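Local coordinates for glutathionyl-hydroquinone reductase PcpF (Sphingobium chlorophenolicum, PDB 4FQU), which catalyses the glutathione-dependent reduction of glutathionyl-hydroquinones to hydroquinones, a step in the breakdown of the pollutant pentachlorophenol, at residues D158-I168 and L219-I229. Residues are numbered along the deposited sequence; the frame is centred on the assembly and turned at random.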
ATOM      1  N   ASP A 158      -6.417 -23.607  29.380  1.00 24.90           N
ATOM      2  CA  ASP A 158      -5.712 -24.610  28.566  1.00 25.46           C
ATOM      3  C   ASP A 158      -5.989 -24.304  27.115  1.00 33.34           C
ATOM      4  O   ASP A 158      -7.088 -24.578  26.613  1.00 37.10           O
ATOM      5  CB  ASP A 158      -6.156 -26.034  28.901  1.00 33.22           C
ATOM      6  CG  ASP A 158      -5.415 -27.129  28.076  1.00 40.07           C
ATOM      7  OD1 ASP A 158      -4.365 -26.838  27.450  1.00 40.20           O
ATOM      8  OD2 ASP A 158      -5.884 -28.304  28.075  1.00 43.11           O
ATOM      9  N   TYR A 159      -5.017 -23.686  26.447  1.00 30.98           N
ATOM     10  CA  TYR A 159      -5.260 -23.164  25.108  1.00 29.01           C
ATOM     11  C   TYR A 159      -4.777 -24.162  24.059  1.00 32.92           C
ATOM     12  O   TYR A 159      -4.719 -23.844  22.866  1.00 30.47           O
ATOM     13  CB  TYR A 159      -4.597 -21.811  24.927  1.00 24.42           C
ATOM     14  CG  TYR A 159      -5.143 -20.797  25.859  1.00 23.86           C
ATOM     15  CD1 TYR A 159      -6.261 -20.046  25.522  1.00 21.46           C
ATOM     16  CD2 TYR A 159      -4.565 -20.597  27.092  1.00 26.63           C
ATOM     17  CE1 TYR A 159      -6.776 -19.108  26.385  1.00 20.66           C
ATOM     18  CE2 TYR A 159      -5.084 -19.672  27.973  1.00 25.32           C
ATOM     19  CZ  TYR A 159      -6.186 -18.937  27.614  1.00 22.45           C
ATOM     20  OH  TYR A 159      -6.676 -18.040  28.503  1.00 19.20           O
ATOM     21  N   TYR A 160      -4.452 -25.367  24.528  1.00 26.66           N
ATOM     22  CA  TYR A 160      -4.090 -26.467  23.676  1.00 26.13           C
ATOM     23  C   TYR A 160      -4.737 -27.743  24.221  1.00 31.65           C
ATOM     24  O   TYR A 160      -4.053 -28.703  24.593  1.00 34.83           O
ATOM     25  CB  TYR A 160      -2.570 -26.596  23.632  1.00 25.69           C
ATOM     26  CG  TYR A 160      -2.087 -27.446  22.493  1.00 28.49           C
ATOM     27  CD1 TYR A 160      -2.711 -27.386  21.246  1.00 29.12           C
ATOM     28  CD2 TYR A 160      -1.012 -28.293  22.642  1.00 24.37           C
ATOM     29  CE1 TYR A 160      -2.281 -28.162  20.195  1.00 30.17           C
ATOM     30  CE2 TYR A 160      -0.578 -29.066  21.586  1.00 25.43           C
ATOM     31  CZ  TYR A 160      -1.211 -29.005  20.369  1.00 26.86           C
ATOM     32  OH  TYR A 160      -0.774 -29.776  19.312  1.00 25.21           O
ATOM     33  N   PRO A 161      -6.071 -27.752  24.283  1.00 30.67           N
ATOM     34  CA  PRO A 161      -6.923 -28.808  24.846  1.00 32.93           C
ATOM     35  C   PRO A 161      -6.649 -30.140  24.191  1.00 37.18           C
ATOM     36  O   PRO A 161      -6.883 -30.224  22.987  1.00 37.77           O
ATOM     37  CB  PRO A 161      -8.334 -28.372  24.421  1.00 30.46           C
ATOM     38  CG  PRO A 161      -8.247 -26.959  24.263  1.00 36.51           C
ATOM     39  CD  PRO A 161      -6.878 -26.680  23.697  1.00 32.72           C
ATOM     40  N   ALA A 162      -6.218 -31.157  24.935  1.00 41.99           N
ATOM     41  CA  ALA A 162      -5.884 -32.436  24.300  1.00 32.39           C
ATOM     42  C   ALA A 162      -6.983 -32.882  23.391  1.00 28.07           C
ATOM     43  O   ALA A 162      -6.703 -33.452  22.342  1.00 28.98           O
ATOM     44  CB  ALA A 162      -5.633 -33.489  25.311  1.00 29.89           C
ATOM     45  N   GLU A 163      -8.229 -32.617  23.791  1.00 27.20           N
ATOM     46  CA  GLU A 163      -9.390 -33.068  23.015  1.00 33.19           C
ATOM     47  C   GLU A 163      -9.373 -32.595  21.574  1.00 35.55           C
ATOM     48  O   GLU A 163     -10.087 -33.159  20.739  1.00 38.19           O
ATOM     49  CB  GLU A 163     -10.705 -32.627  23.675  1.00 38.31           C
ATOM     50  CG  GLU A 163     -11.973 -32.864  22.798  1.00 41.83           C
ATOM     51  CD  GLU A 163     -13.305 -32.483  23.507  1.00 56.41           C
ATOM     52  OE1 GLU A 163     -13.227 -31.877  24.607  1.00 65.33           O
ATOM     53  OE2 GLU A 163     -14.415 -32.787  22.966  1.00 43.61           O
ATOM     54  N   PHE A 164      -8.547 -31.574  21.296  1.00 33.31           N
ATOM     55  CA  PHE A 164      -8.655 -30.747  20.091  1.00 26.80           C
ATOM     56  C   PHE A 164      -7.362 -30.527  19.370  1.00 26.15           C
ATOM     57  O   PHE A 164      -7.324 -29.901  18.316  1.00 26.45           O
ATOM     58  CB  PHE A 164      -9.179 -29.393  20.471  1.00 20.83           C
ATOM     59  CG  PHE A 164     -10.590 -29.408  20.965  1.00 28.41           C
ATOM     60  CD1 PHE A 164     -10.861 -29.308  22.314  1.00 33.97           C
ATOM     61  CD2 PHE A 164     -11.658 -29.487  20.081  1.00 25.25           C
ATOM     62  CE1 PHE A 164     -12.178 -29.293  22.758  1.00 36.48           C
ATOM     63  CE2 PHE A 164     -12.941 -29.451  20.516  1.00 22.46           C
ATOM     64  CZ  PHE A 164     -13.208 -29.366  21.847  1.00 28.12           C
ATOM     65  N   ARG A 165      -6.290 -31.044  19.938  1.00 28.68           N
ATOM     66  CA  ARG A 165      -4.972 -30.787  19.388  1.00 27.37           C
ATOM     67  C   ARG A 165      -4.881 -31.037  17.888  1.00 31.44           C
ATOM     68  O   ARG A 165      -4.407 -30.173  17.164  1.00 34.88           O
ATOM     69  CB  ARG A 165      -3.896 -31.511  20.168  1.00 25.54           C
ATOM     70  CG  ARG A 165      -3.893 -31.158  21.641  1.00 28.36           C
ATOM     71  CD  ARG A 165      -2.553 -31.471  22.284  1.00 33.88           C
ATOM     72  NE  ARG A 165      -2.469 -30.825  23.581  1.00 35.86           N
ATOM     73  CZ  ARG A 165      -2.466 -31.464  24.740  1.00 37.91           C
ATOM     74  NH1 ARG A 165      -2.532 -32.783  24.754  1.00 33.62           N
ATOM     75  NH2 ARG A 165      -2.387 -30.782  25.880  1.00 40.92           N
ATOM     76  N   PRO A 166      -5.371 -32.191  17.402  1.00 34.86           N
ATOM     77  CA  PRO A 166      -5.393 -32.406  15.948  1.00 32.83           C
ATOM     78  C   PRO A 166      -5.971 -31.223  15.180  1.00 31.05           C
ATOM     79  O   PRO A 166      -5.267 -30.673  14.328  1.00 31.69           O
ATOM     80  CB  PRO A 166      -6.315 -33.604  15.791  1.00 25.87           C
ATOM     81  CG  PRO A 166      -7.122 -33.608  17.035  1.00 36.55           C
ATOM     82  CD  PRO A 166      -6.143 -33.234  18.086  1.00 35.65           C
ATOM     83  N   GLU A 167      -7.200 -30.814  15.468  1.00 30.30           N
ATOM     84  CA  GLU A 167      -7.747 -29.689  14.685  1.00 33.98           C
ATOM     85  C   GLU A 167      -6.965 -28.401  14.859  1.00 29.73           C
ATOM     86  O   GLU A 167      -6.663 -27.719  13.881  1.00 26.93           O
ATOM     87  CB  GLU A 167      -9.218 -29.406  14.948  1.00 26.93           C
ATOM     88  CG  GLU A 167      -9.639 -28.226  14.192  1.00 22.02           C
ATOM     89  CD  GLU A 167     -11.118 -28.005  14.258  1.00 41.08           C
ATOM     90  OE1 GLU A 167     -11.716 -28.469  15.265  1.00 38.25           O
ATOM     91  OE2 GLU A 167     -11.673 -27.370  13.309  1.00 41.04           O
ATOM     92  N   ILE A 168      -6.640 -28.064  16.104  1.00 27.58           N
ATOM     93  CA  ILE A 168      -5.800 -26.907  16.320  1.00 24.96           C
ATOM     94  C   ILE A 168      -4.581 -26.986  15.417  1.00 28.59           C
ATOM     95  O   ILE A 168      -4.255 -26.038  14.719  1.00 29.60           O
ATOM     96  CB  ILE A 168      -5.348 -26.813  17.718  1.00 21.48           C
ATOM     97  CG1 ILE A 168      -6.575 -26.701  18.610  1.00 24.06           C
ATOM     98  CG2 ILE A 168      -4.520 -25.615  17.834  1.00 25.44           C
ATOM     99  CD1 ILE A 168      -6.277 -26.229  19.991  1.00 21.43           C
ATOM    100  N   LEU A 219     -12.141 -20.306  16.745  1.00 31.48           N
ATOM    101  CA  LEU A 219     -11.753 -21.213  15.685  1.00 31.63           C
ATOM    102  C   LEU A 219     -12.013 -22.663  16.026  1.00 34.61           C
ATOM    103  O   LEU A 219     -12.298 -23.430  15.128  1.00 41.62           O
ATOM    104  CB  LEU A 219     -10.273 -21.053  15.356  1.00 23.27           C
ATOM    105  CG  LEU A 219      -9.909 -19.783  14.631  1.00 17.65           C
ATOM    106  CD1 LEU A 219      -8.422 -19.585  14.747  1.00 19.46           C
ATOM    107  CD2 LEU A 219     -10.344 -19.869  13.223  1.00 14.10           C
ATOM    108  N   VAL A 220     -11.902 -23.048  17.298  1.00 29.29           N
ATOM    109  CA  VAL A 220     -11.875 -24.471  17.638  1.00 30.30           C
ATOM    110  C   VAL A 220     -12.676 -24.890  18.860  1.00 37.46           C
ATOM    111  O   VAL A 220     -12.443 -24.442  19.966  1.00 39.62           O
ATOM    112  CB  VAL A 220     -10.484 -24.932  17.843  1.00 28.98           C
ATOM    113  CG1 VAL A 220     -10.484 -26.400  18.212  1.00 25.18           C
ATOM    114  CG2 VAL A 220      -9.664 -24.638  16.586  1.00 33.22           C
ATOM    115  N   GLY A 221     -13.601 -25.802  18.656  1.00 42.91           N
ATOM    116  CA  GLY A 221     -14.759 -25.810  19.507  1.00 47.07           C
ATOM    117  C   GLY A 221     -15.246 -24.363  19.665  1.00 54.19           C
ATOM    118  O   GLY A 221     -15.296 -23.553  18.698  1.00 54.28           O
ATOM    119  N   ASP A 222     -15.625 -24.033  20.893  1.00 39.97           N
ATOM    120  CA  ASP A 222     -16.028 -22.688  21.208  1.00 42.37           C
ATOM    121  C   ASP A 222     -15.272 -22.265  22.423  1.00 37.07           C
ATOM    122  O   ASP A 222     -15.847 -22.064  23.475  1.00 46.70           O
ATOM    123  CB  ASP A 222     -17.536 -22.597  21.407  1.00 47.90           C
ATOM    124  CG  ASP A 222     -18.201 -21.758  20.316  1.00 71.10           C
ATOM    125  OD1 ASP A 222     -19.206 -21.075  20.645  1.00 72.73           O
ATOM    126  OD2 ASP A 222     -17.692 -21.765  19.143  1.00 56.70           O
ATOM    127  N   ARG A 223     -13.967 -22.163  22.236  1.00 32.26           N
ATOM    128  CA  ARG A 223     -12.995 -21.910  23.278  1.00 30.56           C
ATOM    129  C   ARG A 223     -11.932 -21.070  22.604  1.00 32.46           C
ATOM    130  O   ARG A 223     -11.532 -21.379  21.471  1.00 29.47           O
ATOM    131  CB  ARG A 223     -12.371 -23.230  23.750  1.00 24.96           C
ATOM    132  CG  ARG A 223     -13.408 -24.259  24.200  1.00 42.91           C
ATOM    133  CD  ARG A 223     -12.952 -25.740  24.148  1.00 41.74           C
ATOM    134  NE  ARG A 223     -12.317 -26.174  25.375  1.00 40.12           N
ATOM    135  CZ  ARG A 223     -11.222 -25.592  25.871  1.00 51.12           C
ATOM    136  NH1 ARG A 223     -10.667 -24.563  25.231  1.00 34.49           N
ATOM    137  NH2 ARG A 223     -10.672 -26.035  27.007  1.00 57.06           N
ATOM    138  N   LEU A 224     -11.506 -19.994  23.260  1.00 25.47           N
ATOM    139  CA  LEU A 224     -10.300 -19.321  22.830  1.00 24.35           C
ATOM    140  C   LEU A 224      -9.169 -20.330  22.908  1.00 18.62           C
ATOM    141  O   LEU A 224      -9.001 -20.964  23.903  1.00 22.47           O
ATOM    142  CB  LEU A 224      -9.990 -18.140  23.734  1.00 18.88           C
ATOM    143  CG  LEU A 224      -8.622 -17.567  23.423  1.00 21.72           C
ATOM    144  CD1 LEU A 224      -8.713 -16.810  22.118  1.00 23.16           C
ATOM    145  CD2 LEU A 224      -8.096 -16.670  24.513  1.00 14.38           C
ATOM    146  N   THR A 225      -8.401 -20.510  21.851  1.00 18.80           N
ATOM    147  CA  THR A 225      -7.275 -21.440  21.907  1.00 23.40           C
ATOM    148  C   THR A 225      -6.060 -20.907  21.144  1.00 25.53           C
ATOM    149  O   THR A 225      -6.077 -19.781  20.612  1.00 25.12           O
ATOM    150  CB  THR A 225      -7.633 -22.793  21.341  1.00 27.28           C
ATOM    151  OG1 THR A 225      -7.561 -22.719  19.917  1.00 30.77           O
ATOM    152  CG2 THR A 225      -9.037 -23.173  21.749  1.00 27.09           C
ATOM    153  N   GLU A 226      -4.994 -21.696  21.098  1.00 20.59           N
ATOM    154  CA  GLU A 226      -3.755 -21.142  20.575  1.00 23.41           C
ATOM    155  C   GLU A 226      -3.889 -20.883  19.097  1.00 24.73           C
ATOM    156  O   GLU A 226      -3.120 -20.112  18.527  1.00 25.27           O
ATOM    157  CB  GLU A 226      -2.535 -21.998  20.904  1.00 24.09           C
ATOM    158  CG  GLU A 226      -2.267 -23.151  19.968  1.00 21.67           C
ATOM    159  CD  GLU A 226      -0.961 -23.792  20.302  1.00 25.68           C
ATOM    160  OE1 GLU A 226      -0.791 -24.253  21.443  1.00 30.36           O
ATOM    161  OE2 GLU A 226      -0.052 -23.764  19.460  1.00 32.49           O
ATOM    162  N   ALA A 227      -4.894 -21.499  18.478  1.00 26.20           N
ATOM    163  CA  ALA A 227      -5.209 -21.208  17.077  1.00 24.14           C
ATOM    164  C   ALA A 227      -5.463 -19.724  16.902  1.00 24.48           C
ATOM    165  O   ALA A 227      -4.763 -19.087  16.137  1.00 29.89           O
ATOM    166  CB  ALA A 227      -6.384 -21.991  16.619  1.00 24.76           C
ATOM    167  N   ASP A 228      -6.421 -19.159  17.636  1.00 22.80           N
ATOM    168  CA  ASP A 228      -6.750 -17.730  17.511  1.00 19.10           C
ATOM    169  C   ASP A 228      -5.566 -16.897  17.943  1.00 23.98           C
ATOM    170  O   ASP A 228      -5.277 -15.853  17.351  1.00 24.27           O
ATOM    171  CB  ASP A 228      -7.973 -17.339  18.341  1.00 16.67           C
ATOM    172  CG  ASP A 228      -9.020 -18.439  18.395  1.00 27.14           C
ATOM    173  OD1 ASP A 228      -8.912 -19.350  19.258  1.00 25.43           O
ATOM    174  OD2 ASP A 228      -9.952 -18.403  17.563  1.00 26.79           O
ATOM    175  N   ILE A 229      -4.870 -17.354  18.973  1.00 22.38           N
ATOM    176  CA  ILE A 229      -3.791 -16.564  19.515  1.00 21.17           C
ATOM    177  C   ILE A 229      -2.650 -16.390  18.509  1.00 21.08           C
ATOM    178  O   ILE A 229      -1.861 -15.470  18.618  1.00 22.85           O
ATOM    179  CB  ILE A 229      -3.298 -17.186  20.803  1.00 19.63           C
ATOM    180  CG1 ILE A 229      -4.432 -17.202  21.784  1.00 17.33           C
ATOM    181  CG2 ILE A 229      -2.167 -16.402  21.385  1.00 17.31           C
ATOM    182  CD1 ILE A 229      -3.973 -17.296  23.170  1.00 19.27           C
TER
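Tyr159 and Thr225 bring their backbones together, their CA atoms 4.2 Å apart, where each chain is still a loop leading to a helix. One backbone hydrogen bond joins the segments: Glu226 N donates to Tyr159 O at 2.8 Å, so the first turn of helix 226-245 spends an N-H on the neighbouring loop. Thr225, the N-cap, and Asp228 form a capping box at the start of this helix. Thr225 OG1 accepts from Ala227 N, while Asp228 OD1 takes Thr225 N at 2.9 Å; Asp228 OD2 reaches back to Leu219 N through its syn lone pair, tying the loop to the turn. Threonine and aspartate suit these places because short polar side chains can bend back to the main chain. An N-capping box at the start of this core helix is a recurring feature of the all-helical C-terminal domain of glutathione transferases, to which both segments belong.

Next to the cap, Val220 CG1, anti to its backbone N (chi1 179°), lies 3.8 Å from Phe164 CD2 and also meets Ile168 CG1, two branched side chains and a flat ring in apolar contact. Gly221 passes beside the phenyl ring with positive phi (44°), which favours glycine. Arg223 bends at chi3 (89°), laying one guanidinium face over Pro161 CG, with CD 3.9 Å from Phe164 CE1; arginine's long chain and flat end let it cover both. With alanine at this position, the Pro161 ring and Phe164 CE1 are likely to lose the cover of the guanidinium and of the CD methylene. On the other flank, the Tyr159 ring lies against Leu224 and, beyond the segments, Leu65 of helix 54-65 in the thioredoxin-like domain. Glu226 OE1 approaches Tyr160 CG obliquely at 3.6 Å, and its chain is long enough to form a salt bridge with Arg143, which also makes a cation-pi contact with Tyr160.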